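Long-range contacts in putative glutathionylspermidine synthase (Methylobacillus flagellatus, PDB 3N6X), which is of unconfirmed function but, as a circularly permuted ATP-grasp protein, probably acts as an ATP-dependent ligase resembling glutathionylspermidine synthase: residues Y199-L207 with F237-E245; V140-V150 with D428-G436. One frame throughout, in Å; residues are numbered along the deposited sequence.

Contact 1: Y199-L207 with F237-E245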
loop_
_atom_site.group_PDB
_atom_site.type_symbol
_atom_site.label_atom_id
_atom_site.label_comp_id
_atom_site.label_asym_id
_atom_site.label_seq_id
_atom_site.Cartn_x
_atom_site.Cartn_y
_atom_site.Cartn_z
ATOM N N TYR A 199 -11.236 -10.832 2.820
ATOM C CA TYR A 199 -10.000 -10.203 3.311
ATOM C C TYR A 199 -10.003 -10.009 4.838
ATOM O O TYR A 199 -9.118 -10.539 5.486
ATOM C CB TYR A 199 -9.695 -8.870 2.558
ATOM C CG TYR A 199 -8.526 -8.098 3.144
ATOM C CD1 TYR A 199 -8.694 -7.277 4.263
ATOM C CD2 TYR A 199 -7.247 -8.206 2.601
ATOM C CE1 TYR A 199 -7.617 -6.618 4.844
ATOM C CE2 TYR A 199 -6.165 -7.524 3.156
ATOM C CZ TYR A 199 -6.351 -6.746 4.290
ATOM O OH TYR A 199 -5.296 -6.066 4.844
ATOM N N PRO A 200 -11.035 -9.339 5.453
ATOM C CA PRO A 200 -11.018 -9.146 6.919
ATOM C C PRO A 200 -10.914 -10.424 7.748
ATOM O O PRO A 200 -10.241 -10.426 8.783
ATOM C CB PRO A 200 -12.330 -8.410 7.181
ATOM C CG PRO A 200 -12.583 -7.676 5.933
ATOM C CD PRO A 200 -12.166 -8.609 4.846
ATOM N N GLN A 201 -11.532 -11.520 7.279
ATOM C CA GLN A 201 -11.480 -12.792 7.989
ATOM C C GLN A 201 -10.152 -13.509 7.778
ATOM O O GLN A 201 -9.670 -14.175 8.696
ATOM C CB GLN A 201 -12.689 -13.682 7.640
ATOM C CG GLN A 201 -13.999 -13.195 8.271
ATOM C CD GLN A 201 -13.934 -13.077 9.779
ATOM O OE1 GLN A 201 -13.512 -13.995 10.494
ATOM N NE2 GLN A 201 -14.382 -11.959 10.293
ATOM N N VAL A 202 -9.527 -13.327 6.597
ATOM C CA VAL A 202 -8.170 -13.842 6.334
ATOM C C VAL A 202 -7.193 -13.077 7.261
ATOM O O VAL A 202 -6.368 -13.693 7.924
ATOM C CB VAL A 202 -7.760 -13.708 4.830
ATOM C CG1 VAL A 202 -6.272 -14.054 4.626
ATOM C CG2 VAL A 202 -8.650 -14.575 3.932
ATOM N N LEU A 203 -7.352 -11.748 7.361
ATOM C CA LEU A 203 -6.506 -10.937 8.242
ATOM C C LEU A 203 -6.686 -11.315 9.730
ATOM O O LEU A 203 -5.698 -11.498 10.433
ATOM C CB LEU A 203 -6.755 -9.423 8.013
ATOM C CG LEU A 203 -6.080 -8.459 9.021
ATOM C CD1 LEU A 203 -4.560 -8.616 9.001
ATOM C CD2 LEU A 203 -6.485 -7.004 8.744
ATOM N N LEU A 204 -7.943 -11.471 10.192
ATOM C CA LEU A 204 -8.198 -11.873 11.577
ATOM C C LEU A 204 -7.536 -13.222 11.886
ATOM O O LEU A 204 -6.908 -13.371 12.928
ATOM C CB LEU A 204 -9.714 -11.925 11.866
ATOM C CG LEU A 204 -10.120 -12.462 13.262
ATOM C CD1 LEU A 204 -9.477 -11.640 14.395
ATOM C CD2 LEU A 204 -11.605 -12.497 13.413
ATOM N N ASN A 205 -7.641 -14.181 10.968
ATOM C CA ASN A 205 -7.032 -15.500 11.149
ATOM C C ASN A 205 -5.499 -15.415 11.245
ATOM O O ASN A 205 -4.901 -16.084 12.090
ATOM C CB ASN A 205 -7.453 -16.429 10.035
ATOM C CG ASN A 205 -7.074 -17.845 10.291
ATOM O OD1 ASN A 205 -7.532 -18.465 11.258
ATOM N ND2 ASN A 205 -6.175 -18.369 9.462
ATOM N N ASN A 206 -4.877 -14.551 10.425
ATOM C CA ASN A 206 -3.437 -14.306 10.475
ATOM C C ASN A 206 -3.011 -13.635 11.785
ATOM O O ASN A 206 -1.916 -13.923 12.282
ATOM C CB ASN A 206 -2.987 -13.460 9.278
ATOM C CG ASN A 206 -2.813 -14.228 7.979
ATOM O OD1 ASN A 206 -2.574 -13.651 6.927
ATOM N ND2 ASN A 206 -2.970 -15.531 8.013
ATOM N N LEU A 207 -3.848 -12.710 12.332
ATOM C CA LEU A 207 -3.519 -12.034 13.609
ATOM C C LEU A 207 -3.554 -13.034 14.781
ATOM O O LEU A 207 -2.703 -12.970 15.664
ATOM C CB LEU A 207 -4.443 -10.828 13.884
ATOM C CG LEU A 207 -4.288 -9.628 12.932
ATOM C CD1 LEU A 207 -5.363 -8.595 13.173
ATOM C CD2 LEU A 207 -2.925 -8.991 13.065
ATOM N N PHE A 237 -14.387 0.399 10.098
ATOM C CA PHE A 237 -14.889 -0.510 9.064
ATOM C C PHE A 237 -14.214 -1.892 9.120
ATOM O O PHE A 237 -14.925 -2.904 9.206
ATOM C CB PHE A 237 -14.764 0.128 7.658
ATOM C CG PHE A 237 -15.025 -0.809 6.495
ATOM C CD1 PHE A 237 -16.325 -1.191 6.161
ATOM C CD2 PHE A 237 -13.971 -1.308 5.730
ATOM C CE1 PHE A 237 -16.566 -2.062 5.084
ATOM C CE2 PHE A 237 -14.213 -2.182 4.658
ATOM C CZ PHE A 237 -15.510 -2.547 4.339
ATOM N N ILE A 238 -12.848 -1.946 9.095
ATOM C CA ILE A 238 -12.152 -3.224 9.133
ATOM C C ILE A 238 -12.400 -3.993 10.446
ATOM O O ILE A 238 -12.671 -5.185 10.404
ATOM C CB ILE A 238 -10.649 -3.120 8.677
ATOM C CG1 ILE A 238 -10.102 -4.471 8.188
ATOM C CG2 ILE A 238 -9.753 -2.489 9.725
ATOM C CD1 ILE A 238 -10.475 -4.809 6.770
ATOM N N ALA A 239 -12.409 -3.289 11.595
ATOM C CA ALA A 239 -12.697 -3.911 12.905
ATOM C C ALA A 239 -14.130 -4.495 12.935
ATOM O O ALA A 239 -14.341 -5.614 13.424
ATOM C CB ALA A 239 -12.524 -2.886 14.027
ATOM N N GLN A 240 -15.095 -3.760 12.370
ATOM C CA GLN A 240 -16.479 -4.240 12.276
ATOM C C GLN A 240 -16.542 -5.457 11.342
ATOM O O GLN A 240 -17.091 -6.480 11.725
ATOM C CB GLN A 240 -17.421 -3.104 11.805
ATOM C CG GLN A 240 -18.910 -3.441 11.899
ATOM C CD GLN A 240 -19.429 -4.100 10.639
ATOM O OE1 GLN A 240 -19.031 -3.760 9.508
ATOM N NE2 GLN A 240 -20.327 -5.066 10.806
ATOM N N GLN A 241 -15.885 -5.376 10.155
ATOM C CA GLN A 241 -15.810 -6.501 9.202
ATOM C C GLN A 241 -15.151 -7.737 9.836
ATOM O O GLN A 241 -15.514 -8.875 9.520
ATOM C CB GLN A 241 -15.045 -6.085 7.937
ATOM C CG GLN A 241 -15.845 -5.210 6.972
ATOM C CD GLN A 241 -17.125 -5.876 6.524
ATOM O OE1 GLN A 241 -17.134 -7.008 6.014
ATOM N NE2 GLN A 241 -18.236 -5.211 6.760
HETATM N N MSE A 242 -14.198 -7.512 10.733
HETATM C CA MSE A 242 -13.494 -8.595 11.412
HETATM C C MSE A 242 -14.309 -9.141 12.590
HETATM O O MSE A 242 -14.181 -10.311 12.933
HETATM C CB MSE A 242 -12.130 -8.094 11.915
HETATM C CG MSE A 242 -11.073 -8.014 10.829
HETATM SE SE MSE A 242 -9.289 -7.533 11.530
HETATM C CE MSE A 242 -9.494 -5.750 11.584
ATOM N N GLY A 243 -15.071 -8.267 13.248
ATOM C CA GLY A 243 -15.823 -8.631 14.444
ATOM C C GLY A 243 -14.974 -8.548 15.700
ATOM O O GLY A 243 -15.106 -9.377 16.598
ATOM N N ILE A 244 -14.054 -7.573 15.749
ATOM C CA ILE A 244 -13.184 -7.354 16.908
ATOM C C ILE A 244 -13.413 -5.942 17.485
ATOM O O ILE A 244 -13.922 -5.061 16.783
ATOM C CB ILE A 244 -11.678 -7.605 16.576
ATOM C CG1 ILE A 244 -11.123 -6.546 15.546
ATOM C CG2 ILE A 244 -11.448 -9.057 16.129
ATOM C CD1 ILE A 244 -9.623 -6.579 15.336
ATOM N N GLU A 245 -13.022 -5.730 18.753
ATOM C CA GLU A 245 -13.190 -4.429 19.416
ATOM C C GLU A 245 -12.290 -3.375 18.814
ATOM O O GLU A 245 -11.118 -3.649 18.522
ATOM C CB GLU A 245 -12.903 -4.540 20.929
ATOM C CG GLU A 245 -13.922 -5.363 21.692
ATOM C CD GLU A 245 -15.329 -4.790 21.741
ATOM O OE1 GLU A 245 -15.491 -3.560 21.556
ATOM O OE2 GLU A 245 -16.272 -5.576 21.988
#

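Contact 2: V140-V150 with D428-G436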
loop_
_atom_site.group_PDB
_atom_site.type_symbol
_atom_site.label_atom_id
_atom_site.label_comp_id
_atom_site.label_asym_id
_atom_site.label_seq_id
_atom_site.Cartn_x
_atom_site.Cartn_y
_atom_site.Cartn_z
ATOM N N VAL A 140 7.516 -12.589 12.083
ATOM C CA VAL A 140 6.750 -11.695 11.222
ATOM C C VAL A 140 6.762 -10.277 11.771
ATOM O O VAL A 140 6.347 -10.051 12.906
ATOM C CB VAL A 140 5.303 -12.224 10.982
ATOM C CG1 VAL A 140 4.495 -11.254 10.114
ATOM C CG2 VAL A 140 5.332 -13.623 10.353
ATOM N N TYR A 141 7.224 -9.317 10.961
ATOM C CA TYR A 141 7.256 -7.905 11.355
ATOM C C TYR A 141 6.179 -7.141 10.639
ATOM O O TYR A 141 5.486 -6.333 11.259
ATOM C CB TYR A 141 8.625 -7.281 11.069
ATOM C CG TYR A 141 9.714 -7.753 12.007
ATOM C CD1 TYR A 141 10.317 -9.004 11.840
ATOM C CD2 TYR A 141 10.161 -6.946 13.058
ATOM C CE1 TYR A 141 11.294 -9.460 12.727
ATOM C CE2 TYR A 141 11.166 -7.382 13.933
ATOM C CZ TYR A 141 11.744 -8.629 13.749
ATOM O OH TYR A 141 12.748 -9.060 14.588
ATOM N N ALA A 142 6.048 -7.378 9.311
ATOM C CA ALA A 142 5.043 -6.736 8.486
ATOM C C ALA A 142 3.945 -7.741 8.206
ATOM O O ALA A 142 4.005 -8.473 7.209
ATOM C CB ALA A 142 5.661 -6.241 7.174
ATOM N N HIS A 143 2.956 -7.807 9.117
ATOM C CA HIS A 143 1.784 -8.703 9.021
ATOM C C HIS A 143 0.954 -8.288 7.825
ATOM O O HIS A 143 0.367 -9.132 7.152
ATOM C CB HIS A 143 0.959 -8.652 10.337
ATOM C CG HIS A 143 1.774 -9.009 11.539
ATOM N ND1 HIS A 143 2.705 -8.125 12.068
ATOM C CD2 HIS A 143 1.861 -10.183 12.206
ATOM C CE1 HIS A 143 3.299 -8.778 13.062
ATOM N NE2 HIS A 143 2.825 -10.020 13.185
ATOM N N ILE A 144 0.955 -6.972 7.526
ATOM C CA ILE A 144 0.342 -6.408 6.330
ATOM C C ILE A 144 1.396 -5.556 5.607
ATOM O O ILE A 144 1.986 -4.645 6.212
ATOM C CB ILE A 144 -0.920 -5.570 6.635
ATOM C CG1 ILE A 144 -1.894 -6.312 7.577
ATOM C CG2 ILE A 144 -1.614 -5.113 5.312
ATOM C CD1 ILE A 144 -3.050 -5.476 8.007
ATOM N N ALA A 145 1.576 -5.808 4.308
ATOM C CA ALA A 145 2.496 -5.052 3.483
ATOM C C ALA A 145 1.796 -4.609 2.221
ATOM O O ALA A 145 1.261 -5.441 1.486
ATOM C CB ALA A 145 3.696 -5.912 3.131
ATOM N N GLY A 146 1.775 -3.308 1.995
ATOM C CA GLY A 146 1.257 -2.722 0.766
ATOM C C GLY A 146 2.386 -2.519 -0.227
ATOM O O GLY A 146 3.467 -2.059 0.148
ATOM N N VAL A 147 2.181 -2.927 -1.473
ATOM C CA VAL A 147 3.210 -2.822 -2.515
ATOM C C VAL A 147 2.666 -1.973 -3.643
ATOM O O VAL A 147 1.744 -2.400 -4.320
ATOM C CB VAL A 147 3.646 -4.242 -3.038
ATOM C CG1 VAL A 147 4.800 -4.135 -4.029
ATOM C CG2 VAL A 147 4.009 -5.179 -1.883
ATOM N N ASP A 148 3.216 -0.779 -3.850
ATOM C CA ASP A 148 2.742 0.077 -4.940
ATOM C C ASP A 148 3.389 -0.327 -6.270
ATOM O O ASP A 148 4.613 -0.311 -6.398
ATOM C CB ASP A 148 2.936 1.574 -4.609
ATOM C CG ASP A 148 2.099 2.036 -3.410
ATOM O OD1 ASP A 148 0.887 1.718 -3.371
ATOM O OD2 ASP A 148 2.664 2.704 -2.506
ATOM N N LEU A 149 2.565 -0.763 -7.228
ATOM C CA LEU A 149 3.036 -1.291 -8.512
ATOM C C LEU A 149 2.570 -0.471 -9.678
ATOM O O LEU A 149 1.438 0.013 -9.687
ATOM C CB LEU A 149 2.546 -2.739 -8.713
ATOM C CG LEU A 149 2.992 -3.748 -7.692
ATOM C CD1 LEU A 149 2.074 -4.938 -7.689
ATOM C CD2 LEU A 149 4.410 -4.190 -7.955
ATOM N N VAL A 150 3.405 -0.401 -10.718
ATOM C CA VAL A 150 3.074 0.260 -11.980
ATOM C C VAL A 150 3.412 -0.678 -13.126
ATOM O O VAL A 150 4.296 -1.531 -12.991
ATOM C CB VAL A 150 3.732 1.658 -12.149
ATOM C CG1 VAL A 150 3.223 2.642 -11.102
ATOM C CG2 VAL A 150 5.262 1.575 -12.140
ATOM N N ASP A 428 -2.141 3.133 -11.144
ATOM C CA ASP A 428 -1.210 2.347 -10.356
ATOM C C ASP A 428 -1.991 1.304 -9.535
ATOM O O ASP A 428 -3.226 1.381 -9.462
ATOM C CB ASP A 428 -0.257 3.222 -9.518
ATOM C CG ASP A 428 -0.795 3.741 -8.205
ATOM O OD1 ASP A 428 -2.011 3.619 -7.972
ATOM O OD2 ASP A 428 -0.001 4.297 -7.421
ATOM N N LEU A 429 -1.289 0.307 -8.980
ATOM C CA LEU A 429 -1.917 -0.818 -8.313
ATOM C C LEU A 429 -1.323 -1.075 -6.925
ATOM O O LEU A 429 -0.100 -1.186 -6.788
ATOM C CB LEU A 429 -1.717 -2.059 -9.212
ATOM C CG LEU A 429 -2.695 -3.203 -9.030
ATOM C CD1 LEU A 429 -4.068 -2.856 -9.619
ATOM C CD2 LEU A 429 -2.159 -4.468 -9.660
ATOM N N ARG A 430 -2.179 -1.217 -5.906
ATOM C CA ARG A 430 -1.714 -1.569 -4.569
ATOM C C ARG A 430 -2.357 -2.860 -4.011
ATOM O O ARG A 430 -3.396 -2.799 -3.358
ATOM C CB ARG A 430 -1.849 -0.399 -3.569
ATOM C CG ARG A 430 -1.176 -0.705 -2.211
ATOM C CD ARG A 430 -1.565 0.264 -1.111
ATOM N NE ARG A 430 -0.667 1.420 -1.062
ATOM C CZ ARG A 430 -0.555 2.234 -0.017
ATOM N NH1 ARG A 430 -1.269 2.019 1.081
ATOM N NH2 ARG A 430 0.274 3.266 -0.061
ATOM N N PRO A 431 -1.726 -4.038 -4.206
ATOM C CA PRO A 431 -2.216 -5.237 -3.516
ATOM C C PRO A 431 -1.691 -5.266 -2.063
ATOM O O PRO A 431 -0.789 -4.497 -1.711
ATOM C CB PRO A 431 -1.652 -6.383 -4.358
ATOM C CG PRO A 431 -0.418 -5.833 -4.992
ATOM C CD PRO A 431 -0.492 -4.316 -4.972
ATOM N N PHE A 432 -2.264 -6.136 -1.222
ATOM C CA PHE A 432 -1.913 -6.204 0.189
ATOM C C PHE A 432 -1.427 -7.589 0.545
ATOM O O PHE A 432 -2.194 -8.538 0.489
ATOM C CB PHE A 432 -3.125 -5.805 1.064
ATOM C CG PHE A 432 -3.604 -4.386 0.834
ATOM C CD1 PHE A 432 -4.472 -4.086 -0.218
ATOM C CD2 PHE A 432 -3.154 -3.342 1.640
ATOM C CE1 PHE A 432 -4.880 -2.770 -0.457
ATOM C CE2 PHE A 432 -3.568 -2.025 1.402
ATOM C CZ PHE A 432 -4.424 -1.747 0.356
ATOM N N VAL A 433 -0.154 -7.719 0.883
ATOM C CA VAL A 433 0.411 -9.015 1.218
ATOM C C VAL A 433 0.194 -9.296 2.696
ATOM O O VAL A 433 0.570 -8.477 3.548
ATOM C CB VAL A 433 1.908 -9.129 0.817
ATOM C CG1 VAL A 433 2.460 -10.499 1.173
ATOM C CG2 VAL A 433 2.102 -8.843 -0.667
ATOM N N LEU A 434 -0.379 -10.474 3.008
ATOM C CA LEU A 434 -0.666 -10.874 4.382
ATOM C C LEU A 434 0.240 -11.986 4.838
ATOM O O LEU A 434 0.300 -13.022 4.193
ATOM C CB LEU A 434 -2.155 -11.278 4.524
ATOM C CG LEU A 434 -3.181 -10.171 4.169
ATOM C CD1 LEU A 434 -4.592 -10.697 4.257
ATOM C CD2 LEU A 434 -3.027 -8.950 5.089
ATOM N N SER A 435 0.960 -11.775 5.937
ATOM C CA SER A 435 1.862 -12.786 6.497
ATOM C C SER A 435 1.431 -13.160 7.909
ATOM O O SER A 435 1.390 -12.313 8.797
ATOM C CB SER A 435 3.310 -12.282 6.528
ATOM O OG SER A 435 3.749 -11.767 5.285
ATOM N N GLY A 436 1.109 -14.420 8.090
ATOM C CA GLY A 436 0.767 -15.002 9.378
ATOM C C GLY A 436 1.596 -16.246 9.538
ATOM O O GLY A 436 2.830 -16.163 9.556
HETATM O O HOH W 1 2.919 -9.276 4.894
#

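Contact 1: Y199-L207 with F237-E245
Met242, a selenomethionine, packs as a knob into a hole on helix 199-207 formed by Pro200, Leu203, Leu204 and Leu207, where that helix crosses helix 237-242 at -81° with the axes 8.8 Å apart. Its CB stays 4.3 Å from Pro200 O, and with CG set beside the backbone N (chi1 -78°) the chain runs on toward the other helix. CG lies 3.3 Å from Pro200 O and 3.9 Å from Pro200 CB, and also faces Leu204 CB. The chain bends at chi3; SE lies 4.0 Å from Leu203 CD2, with Leu207 CD1 a little farther off, and the terminal CE is 4.3 Å from Leu203 CD2. Leu222 and Tyr274, from strands 220-223 and 268-275, also touch this side chain, which places the helix pair against the six-stranded mixed sheet. The Pro200 ring lies alongside Gln241 CB, and Ile238 CD1 reaches both Pro200 CG and the edge of the Tyr199 ring. A Schellman motif with Gly243 as its C-prime residue ends the second helix and brings Ile244 CG2 to 3.7 Å from Leu204 CD1. Gln201 NE2 donates to Met242 O at 3.1 Å, from above the carbonyl plane, and more weakly to Gln241 O.

Contact 2: V140-V150 with D428-G436
Segments 140-150 and 428-436 run antiparallel, joined by the reciprocal bonds of Ala145 with Val433 and of Leu149 with Leu429. Between these pairs the ladder is interrupted at Pro431, which has no N-H to give: its CD lies 3.0 Å from Val147 O, while Val147 N makes a weak bond to Pro431 O. Beyond Ala145, Ser435 N donates to His143 O, and a water is hydrogen-bonded to Ala142 O, Val433 O and Ser435 OG.

On one face Ile144 and Leu434 lie side by side, Ile144 CG1 to Leu434 CD2 at 3.8 Å, and Ile144 CG2 meets the edge of the Phe432 ring. The side chains of Leu149 and Pro431 cross at about a right angle, Leu149 CD1 lying 3.8 Å from Pro431 CG, on the side covered by helix 81-105.

Asp148 and Arg430 point the same way and form a salt bridge. Arg430 NE, with its partner in the guanidinium plane, donates to the syn side of Asp148 OD1 at 2.8 Å and a nearly straight 172°; the bond from NH2 to OD2 is weak. The bend at chi3 (-89°) brings NE alongside Asp148 OD1. A leucine in place of Arg430 would probably leave the buried carboxylate of Asp148 without its main positive partner, and OD1 without its straight N-H donor.

Asn163 donates to Asp148 OD2, Arg448 pairs with Asp428, and a sulfate, probably from the crystallisation liquor, lies about 4 Å from the Arg430 side chain. The charges gathered here therefore probably balance one another, and the bridge is likely to hold the guanidinium in place, consistent with a site where an anion can settle.

How the contacts relate
From the N terminus, the chain first passes through segment 140-150, whose strand lies near the centre of the molecule. It then reaches segment 199-207 on helix 199-209 and, after 29 intervening residues, segment 237-245 on helix 232-242, where contact 1 closes a short loop containing strand 220-223. Segment 428-436 closes contact 2, with 277 residues between it and segment 140-150, so contact 1 is nested inside the larger loop. Their centres are 16 Å apart and they touch directly: Leu203 CD1 packs on Ile144 CD1 at 3.6 Å, and Tyr199, Val202 and Asn206 meet Leu434. Helix 199-209 thus bridges the nine-stranded sheet of contact 2 and the six-stranded sheet beneath contact 1.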